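PDB 5EC6: HpuA from Kingella denitrificans ATCC 33394, which is a haemoglobin receptor, an outer-membrane lipoprotein that probably captures host haemoglobin on the bacterial surface for the uptake of its haem iron. Local coordinates for residues 35-43 with 260-268; 156-164 with 276-284. All coordinates share one frame; numbering follows the deposited sequence. Where two conformers were deposited one is given.

Contact 1 (35-43 with 260-268); sequences TDREQRTFA and VSGGLFAKE
The aromatic part of the contact is built on Phe42, whose ring lies flat on the glycine backbone of strand 260-265. Gly262 CA sits 3.5 Å from the ring centroid and almost on the ring normal, giving a CH-pi contact. The far end of the ring continues along the same backbone, with Phe42 CZ 3.2 Å from Gly262 O, and Phe42 CE2 reaches the backbone N of Gly263. Chi1 of Phe42, -57°, turns CG opposite its carbonyl carbon and swings the ring down onto the glycines. Phe265 slides past in the opposite direction, bringing its CZ to the edge of the Phe42 ring, 3.8 Å from CE2; its own edge, through CE1, meets the carbonyl oxygen of Arg40. On the side of the Phe42 ring away from Phe265, Ser261 OG approaches CD1 obliquely, at 3.4 Å.

The charged part lies beyond the strands. Lys267 NZ donates to the backbone oxygen of Asp36 at 2.8 Å, in the carbonyl plane, and makes a weak, long salt bridge to Asp36 OD1 at 3.5 Å. The two side chains meet at about a right angle.

A water bound to Leu264 O at 2.9 Å lies over one Phe265 face, offset toward its rim. Its short approach to Arg40 NH1 is doubtful, and the guanidinium is anchored more firmly through NH2 to Asn245.

Strand 40-43 runs nearly antiparallel to 260-265 without pairing with it: its backbone bonds go to strand 148-154, while strand 256-265 is paired with 246-253 and 283-289.

Contact 2 (156-164 with 276-284); sequences PAPTDTLQG and LEHPSGGEI
The carbonyl plane of Pro158 is approached on both faces: Ser280 OG donates to Pro158 O from one face at 2.9 Å, and Thr161 N reaches the same oxygen from the other. The Thr161 carbonyl is used less evenly. Ser280 N binds Thr161 O at 2.8 Å from 47° above the carbonyl plane, whereas CB of Pro279 packs against that oxygen at 3.2 Å. Beside the contact, the His278 ring carries Glu277 CG over the rim of one face.

Ser280 is therefore gripped through both its backbone nitrogen and its hydroxyl. With chi1 at 68°, OG stands between the backbone N and the carbonyl carbon, aimed back at the loop. Its CB meets both CD of Pro158 and OG1 of Thr161, the latter 3.3 Å away. Thr161 OG1 has its own polar partner in Glu268. CD2 of Leu162 comes to 3.4 Å from Ser280 OG.

Van der Waals contacts extend the hold at both ends. Ala157 CB rests on the backbone of Gly281, 3.3 Å from its N, and CB of Gln163 packs against CG of Pro279 while its amide bonds to Thr172 and Lys174. A water joins Gln163 N to Ser280 O, an oxygen also bound by Arg304.

The arrangement is a loop-to-loop junction at one end of a closed antiparallel beta barrel. The Pro-Ser-Gly-Gly turn leads into barrel strand 283-289, where Gly282 and Glu283 both face Phe265 in a classic beta bulge, and the 156-164 loop lies against that entry.

In the fold
The two contacts have centres 12 Å apart and interlock along the chain, their segments alternating in sequence. Strands 256-265 and 283-289 are neighbours in the eight-membered ring of antiparallel strands that forms the barrel, and a probable hydrogen bond from Phe265 N to Glu283 O, 2.8 Å, joins contact 1 to contact 2 directly. A second tie runs from Glu268 OE1 to Thr161 OG1, 2.9 Å. Contact 1 brings strand 40-43 against the barrel; the chain leaving its partner, strand 148-154, becomes the 156-164 loop of contact 2. Together they join two parts of the non-barrel region, related through strand 148-154, to adjoining barrel strands. No bound haemoglobin is present in this apo structure.

Contact 1 (35-43 with 260-268)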
loop_
_atom_site.group_PDB
_atom_site.type_symbol
_atom_site.label_atom_id
_atom_site.label_comp_id
_atom_site.label_asym_id
_atom_site.label_seq_id
_atom_site.Cartn_x
_atom_site.Cartn_y
_atom_site.Cartn_z
ATOM N N THR A 35 3.009 -8.881 -19.485
ATOM C CA THR A 35 1.669 -8.670 -18.920
ATOM C C THR A 35 1.636 -9.105 -17.462
ATOM O O THR A 35 0.957 -8.502 -16.620
ATOM C CB THR A 35 0.563 -9.419 -19.725
ATOM O OG1 THR A 35 0.742 -10.820 -19.559
ATOM C CG2 THR A 35 0.628 -9.082 -21.195
ATOM N N ASP A 36 2.392 -10.156 -17.158
ATOM C CA ASP A 36 2.448 -10.725 -15.843
ATOM C C ASP A 36 2.917 -9.720 -14.768
ATOM O O ASP A 36 2.634 -9.908 -13.570
ATOM C CB ASP A 36 3.437 -11.907 -15.908
ATOM C CG ASP A 36 3.699 -12.530 -14.565
ATOM O OD1 ASP A 36 2.771 -13.178 -14.035
ATOM O OD2 ASP A 36 4.830 -12.378 -14.030
ATOM N N ARG A 37 3.700 -8.728 -15.174
ATOM C CA ARG A 37 4.333 -7.828 -14.201
ATOM C C ARG A 37 3.718 -6.448 -14.228
ATOM O O ARG A 37 4.201 -5.580 -13.515
ATOM C CB ARG A 37 5.852 -7.712 -14.417
ATOM C CG ARG A 37 6.611 -8.992 -14.029
ATOM C CD ARG A 37 6.867 -9.127 -12.554
ATOM N NE ARG A 37 7.848 -8.166 -12.084
ATOM C CZ ARG A 37 8.005 -7.827 -10.802
ATOM N NH1 ARG A 37 7.212 -8.304 -9.832
ATOM N NH2 ARG A 37 8.915 -6.956 -10.509
ATOM N N GLU A 38 2.653 -6.237 -15.016
ATOM C CA GLU A 38 2.015 -4.933 -15.103
ATOM C C GLU A 38 1.537 -4.434 -13.738
ATOM O O GLU A 38 0.992 -5.189 -12.932
ATOM C CB GLU A 38 0.821 -4.965 -16.050
ATOM C CG GLU A 38 1.211 -5.135 -17.518
ATOM C CD GLU A 38 0.013 -5.248 -18.448
ATOM O OE1 GLU A 38 -1.136 -5.404 -17.936
ATOM O OE2 GLU A 38 0.246 -5.175 -19.676
ATOM N N GLN A 39 1.824 -3.171 -13.481
ATOM C CA GLN A 39 1.515 -2.564 -12.178
ATOM C C GLN A 39 0.406 -1.520 -12.407
ATOM O O GLN A 39 0.266 -0.987 -13.492
ATOM C CB GLN A 39 2.751 -1.888 -11.584
ATOM C CG GLN A 39 3.928 -2.827 -11.364
ATOM C CD GLN A 39 3.634 -3.835 -10.293
ATOM O OE1 GLN A 39 3.419 -3.484 -9.152
ATOM N NE2 GLN A 39 3.544 -5.082 -10.677
ATOM N N ARG A 40 -0.278 -1.182 -11.331
ATOM C CA ARG A 40 -1.228 -0.066 -11.330
ATOM C C ARG A 40 -0.918 0.819 -10.122
ATOM O O ARG A 40 -0.696 0.298 -9.011
ATOM C CB ARG A 40 -2.649 -0.622 -11.156
ATOM C CG ARG A 40 -3.729 0.447 -10.999
ATOM C CD ARG A 40 -5.014 -0.176 -10.482
ATOM N NE ARG A 40 -5.693 -1.009 -11.452
ATOM C CZ ARG A 40 -6.684 -1.847 -11.121
ATOM N NH1 ARG A 40 -7.073 -2.015 -9.831
ATOM N NH2 ARG A 40 -7.263 -2.536 -12.081
ATOM N N THR A 41 -0.939 2.147 -10.313
ATOM C CA THR A 41 -0.734 3.084 -9.205
ATOM C C THR A 41 -1.874 4.102 -9.090
ATOM O O THR A 41 -2.304 4.677 -10.106
ATOM C CB THR A 41 0.561 3.894 -9.364
ATOM O OG1 THR A 41 1.662 2.946 -9.513
ATOM C CG2 THR A 41 0.825 4.750 -8.156
ATOM N N PHE A 42 -2.308 4.314 -7.841
ATOM C CA PHE A 42 -3.094 5.480 -7.489
ATOM C C PHE A 42 -2.194 6.521 -6.880
ATOM O O PHE A 42 -1.501 6.237 -5.882
ATOM C CB PHE A 42 -4.145 5.026 -6.508
ATOM C CG PHE A 42 -5.008 3.922 -7.036
ATOM C CD1 PHE A 42 -6.131 4.211 -7.836
ATOM C CD2 PHE A 42 -4.691 2.597 -6.789
ATOM C CE1 PHE A 42 -6.896 3.213 -8.360
ATOM C CE2 PHE A 42 -5.491 1.595 -7.315
ATOM C CZ PHE A 42 -6.578 1.914 -8.111
ATOM N N ALA A 43 -2.149 7.702 -7.478
ATOM C CA ALA A 43 -1.306 8.777 -6.977
ATOM C C ALA A 43 -2.046 10.109 -6.981
ATOM O O ALA A 43 -2.876 10.360 -7.855
ATOM C CB ALA A 43 -0.032 8.900 -7.761
ATOM N N VAL A 260 -11.954 9.272 -2.651
ATOM C CA VAL A 260 -11.256 7.991 -2.441
ATOM C C VAL A 260 -11.079 7.342 -3.835
ATOM O O VAL A 260 -12.017 7.308 -4.648
ATOM C CB VAL A 260 -12.058 7.071 -1.560
ATOM C CG1 VAL A 260 -11.365 5.725 -1.419
ATOM C CG2 VAL A 260 -12.348 7.747 -0.186
ATOM N N SER A 261 -9.858 6.885 -4.114
ATOM C CA SER A 261 -9.578 6.114 -5.314
ATOM C C SER A 261 -8.617 5.017 -4.927
ATOM O O SER A 261 -7.577 5.288 -4.352
ATOM C CB SER A 261 -8.911 7.001 -6.365
ATOM O OG SER A 261 -8.803 6.267 -7.559
ATOM N N GLY A 262 -8.966 3.781 -5.236
ATOM C CA GLY A 262 -8.084 2.694 -4.888
ATOM C C GLY A 262 -8.450 1.378 -5.517
ATOM O O GLY A 262 -9.270 1.332 -6.420
ATOM N N GLY A 263 -7.807 0.327 -5.056
ATOM C CA GLY A 263 -8.037 -0.987 -5.623
ATOM C C GLY A 263 -7.575 -2.105 -4.794
ATOM O O GLY A 263 -6.961 -1.932 -3.710
ATOM N N LEU A 264 -7.917 -3.302 -5.255
ATOM C CA LEU A 264 -7.462 -4.532 -4.632
ATOM C C LEU A 264 -6.230 -5.028 -5.378
ATOM O O LEU A 264 -6.191 -4.929 -6.626
ATOM C CB LEU A 264 -8.561 -5.572 -4.694
ATOM C CG LEU A 264 -9.904 -5.141 -4.036
ATOM C CD1 LEU A 264 -10.957 -6.214 -4.183
ATOM C CD2 LEU A 264 -9.647 -4.908 -2.549
ATOM N N PHE A 265 -5.284 -5.509 -4.597
ATOM C CA PHE A 265 -3.985 -5.961 -5.077
ATOM C C PHE A 265 -3.750 -7.419 -4.661
ATOM O O PHE A 265 -4.372 -7.938 -3.740
ATOM C CB PHE A 265 -2.884 -5.064 -4.525
ATOM C CG PHE A 265 -2.926 -3.636 -5.025
ATOM C CD1 PHE A 265 -2.389 -3.267 -6.254
ATOM C CD2 PHE A 265 -3.547 -2.667 -4.269
ATOM C CE1 PHE A 265 -2.403 -1.954 -6.685
ATOM C CE2 PHE A 265 -3.592 -1.345 -4.695
ATOM C CZ PHE A 265 -3.039 -0.981 -5.920
ATOM N N ALA A 266 -2.731 -8.003 -5.297
ATOM C CA ALA A 266 -2.228 -9.384 -5.089
ATOM C C ALA A 266 -2.969 -10.428 -5.895
ATOM O O ALA A 266 -4.234 -10.503 -5.891
ATOM C CB ALA A 266 -2.160 -9.783 -3.636
ATOM N N LYS A 267 -2.175 -11.239 -6.613
ATOM C CA LYS A 267 -2.751 -12.387 -7.305
ATOM C C LYS A 267 -3.264 -13.398 -6.301
ATOM O O LYS A 267 -2.866 -13.422 -5.146
ATOM C CB LYS A 267 -1.703 -13.047 -8.223
ATOM C CG LYS A 267 -1.405 -12.148 -9.383
ATOM C CD LYS A 267 -0.221 -12.619 -10.204
ATOM C CE LYS A 267 0.032 -11.619 -11.323
ATOM N NZ LYS A 267 1.486 -11.338 -11.407
ATOM N N GLU A 268 -4.109 -14.308 -6.800
ATOM C CA GLU A 268 -4.511 -15.460 -6.012
ATOM C C GLU A 268 -3.380 -16.403 -5.589
ATOM O O GLU A 268 -2.318 -16.377 -6.204
ATOM C CB GLU A 268 -5.580 -16.234 -6.772
ATOM C CG GLU A 268 -5.035 -17.133 -7.852
ATOM C CD GLU A 268 -4.644 -16.396 -9.123
ATOM O OE1 GLU A 268 -4.825 -15.179 -9.351
ATOM O OE2 GLU A 268 -4.148 -17.122 -9.988
HETATM O O HOH W 1 -5.589 -2.394 -7.814
#

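Contact 2 (156-164 with 276-284)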
loop_
_atom_site.group_PDB
_atom_site.type_symbol
_atom_site.label_atom_id
_atom_site.label_comp_id
_atom_site.label_asym_id
_atom_site.label_seq_id
_atom_site.Cartn_x
_atom_site.Cartn_y
_atom_site.Cartn_z
ATOM N N PRO A 156 -2.227 -5.554 -9.530
ATOM C CA PRO A 156 -3.671 -5.595 -9.303
ATOM C C PRO A 156 -4.190 -7.006 -9.138
ATOM O O PRO A 156 -3.680 -7.984 -9.737
ATOM C CB PRO A 156 -4.278 -4.959 -10.560
ATOM C CG PRO A 156 -3.182 -4.742 -11.482
ATOM C CD PRO A 156 -1.889 -4.969 -10.824
ATOM N N ALA A 157 -5.214 -7.128 -8.320
ATOM C CA ALA A 157 -5.894 -8.413 -8.138
ATOM C C ALA A 157 -6.667 -8.836 -9.373
ATOM O O ALA A 157 -7.602 -8.162 -9.785
ATOM C CB ALA A 157 -6.886 -8.310 -6.961
ATOM N N PRO A 158 -6.329 -9.992 -9.982
ATOM C CA PRO A 158 -7.089 -10.324 -11.172
ATOM C C PRO A 158 -8.582 -10.535 -10.877
ATOM O O PRO A 158 -8.892 -11.215 -9.926
ATOM C CB PRO A 158 -6.445 -11.685 -11.588
ATOM C CG PRO A 158 -5.047 -11.618 -11.026
ATOM C CD PRO A 158 -5.222 -10.926 -9.702
ATOM N N THR A 159 -9.460 -9.969 -11.684
ATOM C CA THR A 159 -10.899 -10.054 -11.417
ATOM C C THR A 159 -11.407 -11.484 -11.519
ATOM O O THR A 159 -12.306 -11.863 -10.816
ATOM C CB THR A 159 -11.717 -9.129 -12.335
ATOM O OG1 THR A 159 -11.464 -9.479 -13.702
ATOM C CG2 THR A 159 -11.348 -7.661 -12.114
ATOM N N ASP A 160 -10.740 -12.322 -12.333
ATOM C CA ASP A 160 -11.205 -13.701 -12.459
ATOM C C ASP A 160 -10.929 -14.639 -11.282
ATOM O O ASP A 160 -11.473 -15.743 -11.211
ATOM C CB ASP A 160 -10.772 -14.294 -13.825
ATOM C CG ASP A 160 -9.308 -14.397 -14.006
ATOM O OD1 ASP A 160 -8.520 -14.157 -13.056
ATOM O OD2 ASP A 160 -8.946 -14.710 -15.189
ATOM N N THR A 161 -10.157 -14.173 -10.279
ATOM C CA THR A 161 -9.941 -14.932 -9.120
ATOM C C THR A 161 -10.258 -14.177 -7.834
ATOM O O THR A 161 -9.813 -14.591 -6.780
ATOM C CB THR A 161 -8.495 -15.427 -9.089
ATOM O OG1 THR A 161 -7.614 -14.315 -9.206
ATOM C CG2 THR A 161 -8.245 -16.378 -10.296
ATOM N N LEU A 162 -11.091 -13.161 -7.956
ATOM C CA LEU A 162 -11.657 -12.474 -6.740
ATOM C C LEU A 162 -12.522 -13.441 -5.961
ATOM O O LEU A 162 -12.974 -14.491 -6.503
ATOM C CB LEU A 162 -12.447 -11.249 -7.148
ATOM C CG LEU A 162 -11.668 -9.987 -7.635
ATOM C CD1 LEU A 162 -12.594 -8.984 -8.255
ATOM C CD2 LEU A 162 -10.792 -9.405 -6.511
ATOM N N GLN A 163 -12.698 -13.179 -4.675
ATOM C CA GLN A 163 -13.430 -14.103 -3.828
ATOM C C GLN A 163 -14.825 -14.400 -4.347
ATOM O O GLN A 163 -15.551 -13.500 -4.753
ATOM C CB GLN A 163 -13.506 -13.636 -2.367
ATOM C CG GLN A 163 -14.191 -12.297 -2.143
ATOM C CD GLN A 163 -14.214 -12.015 -0.673
ATOM O OE1 GLN A 163 -13.181 -11.708 -0.096
ATOM N NE2 GLN A 163 -15.362 -12.238 -0.019
ATOM N N GLY A 164 -15.158 -15.699 -4.311
ATOM C CA GLY A 164 -16.512 -16.136 -4.726
ATOM C C GLY A 164 -16.587 -16.479 -6.213
ATOM O O GLY A 164 -17.546 -17.129 -6.638
ATOM N N LEU A 276 -7.423 -23.566 -6.247
ATOM C CA LEU A 276 -7.381 -22.268 -5.526
ATOM C C LEU A 276 -7.276 -22.430 -4.040
ATOM O O LEU A 276 -8.046 -23.200 -3.451
ATOM C CB LEU A 276 -8.638 -21.455 -5.887
ATOM C CG LEU A 276 -8.649 -19.988 -5.504
ATOM C CD1 LEU A 276 -7.652 -19.213 -6.330
ATOM C CD2 LEU A 276 -10.066 -19.483 -5.748
ATOM N N GLU A 277 -6.321 -21.732 -3.410
ATOM C CA GLU A 277 -6.214 -21.740 -1.960
ATOM C C GLU A 277 -6.852 -20.464 -1.390
ATOM O O GLU A 277 -7.702 -20.541 -0.479
ATOM C CB GLU A 277 -4.761 -21.813 -1.502
ATOM C CG GLU A 277 -4.643 -21.787 0.004
ATOM C CD GLU A 277 -3.202 -21.837 0.486
ATOM O OE1 GLU A 277 -2.302 -21.429 -0.267
ATOM O OE2 GLU A 277 -2.995 -22.199 1.650
ATOM N N HIS A 278 -6.394 -19.326 -1.874
ATOM C CA HIS A 278 -6.954 -17.996 -1.498
ATOM C C HIS A 278 -7.187 -17.198 -2.746
ATOM O O HIS A 278 -6.348 -17.170 -3.685
ATOM C CB HIS A 278 -5.993 -17.173 -0.620
ATOM C CG HIS A 278 -5.687 -17.794 0.691
ATOM N ND1 HIS A 278 -6.668 -18.122 1.593
ATOM C CD2 HIS A 278 -4.518 -18.255 1.210
ATOM C CE1 HIS A 278 -6.111 -18.706 2.646
ATOM N NE2 HIS A 278 -4.812 -18.812 2.424
ATOM N N PRO A 279 -8.287 -16.441 -2.791
ATOM C CA PRO A 279 -8.585 -15.598 -3.932
ATOM C C PRO A 279 -7.564 -14.456 -4.059
ATOM O O PRO A 279 -6.816 -14.177 -3.085
ATOM C CB PRO A 279 -10.024 -15.052 -3.613
ATOM C CG PRO A 279 -10.228 -15.288 -2.181
ATOM C CD PRO A 279 -9.304 -16.370 -1.719
ATOM N N SER A 280 -7.588 -13.816 -5.204
ATOM C CA SER A 280 -6.895 -12.548 -5.423
ATOM C C SER A 280 -7.448 -11.510 -4.465
ATOM O O SER A 280 -8.521 -11.711 -3.859
ATOM C CB SER A 280 -7.038 -12.114 -6.841
ATOM O OG SER A 280 -8.347 -11.744 -7.176
ATOM N N GLY A 281 -6.732 -10.404 -4.357
ATOM C CA GLY A 281 -7.180 -9.288 -3.497
ATOM C C GLY A 281 -6.828 -9.405 -2.057
ATOM O O GLY A 281 -7.525 -8.872 -1.186
ATOM N N GLY A 282 -5.735 -10.099 -1.754
ATOM C CA GLY A 282 -5.240 -10.164 -0.442
ATOM C C GLY A 282 -4.626 -8.879 0.151
ATOM O O GLY A 282 -4.294 -8.868 1.336
ATOM N N GLU A 283 -4.429 -7.888 -0.702
ATOM C CA GLU A 283 -3.973 -6.578 -0.301
ATOM C C GLU A 283 -4.869 -5.500 -0.890
ATOM O O GLU A 283 -5.652 -5.739 -1.826
ATOM C CB GLU A 283 -2.490 -6.393 -0.659
ATOM C CG GLU A 283 -1.662 -7.440 0.064
ATOM C CD GLU A 283 -0.202 -7.498 -0.331
ATOM O OE1 GLU A 283 0.238 -6.723 -1.167
ATOM O OE2 GLU A 283 0.524 -8.367 0.266
ATOM N N ILE A 284 -4.755 -4.291 -0.336
ATOM C CA ILE A 284 -5.642 -3.197 -0.679
ATOM C C ILE A 284 -4.848 -1.905 -0.546
ATOM O O ILE A 284 -3.971 -1.822 0.286
ATOM C CB ILE A 284 -6.898 -3.165 0.261
ATOM C CG1 ILE A 284 -7.965 -2.195 -0.262
ATOM C CG2 ILE A 284 -6.536 -2.802 1.690
ATOM C CD1 ILE A 284 -9.327 -2.434 0.324
HETATM O O HOH W 2 -11.170 -11.022 -3.548
#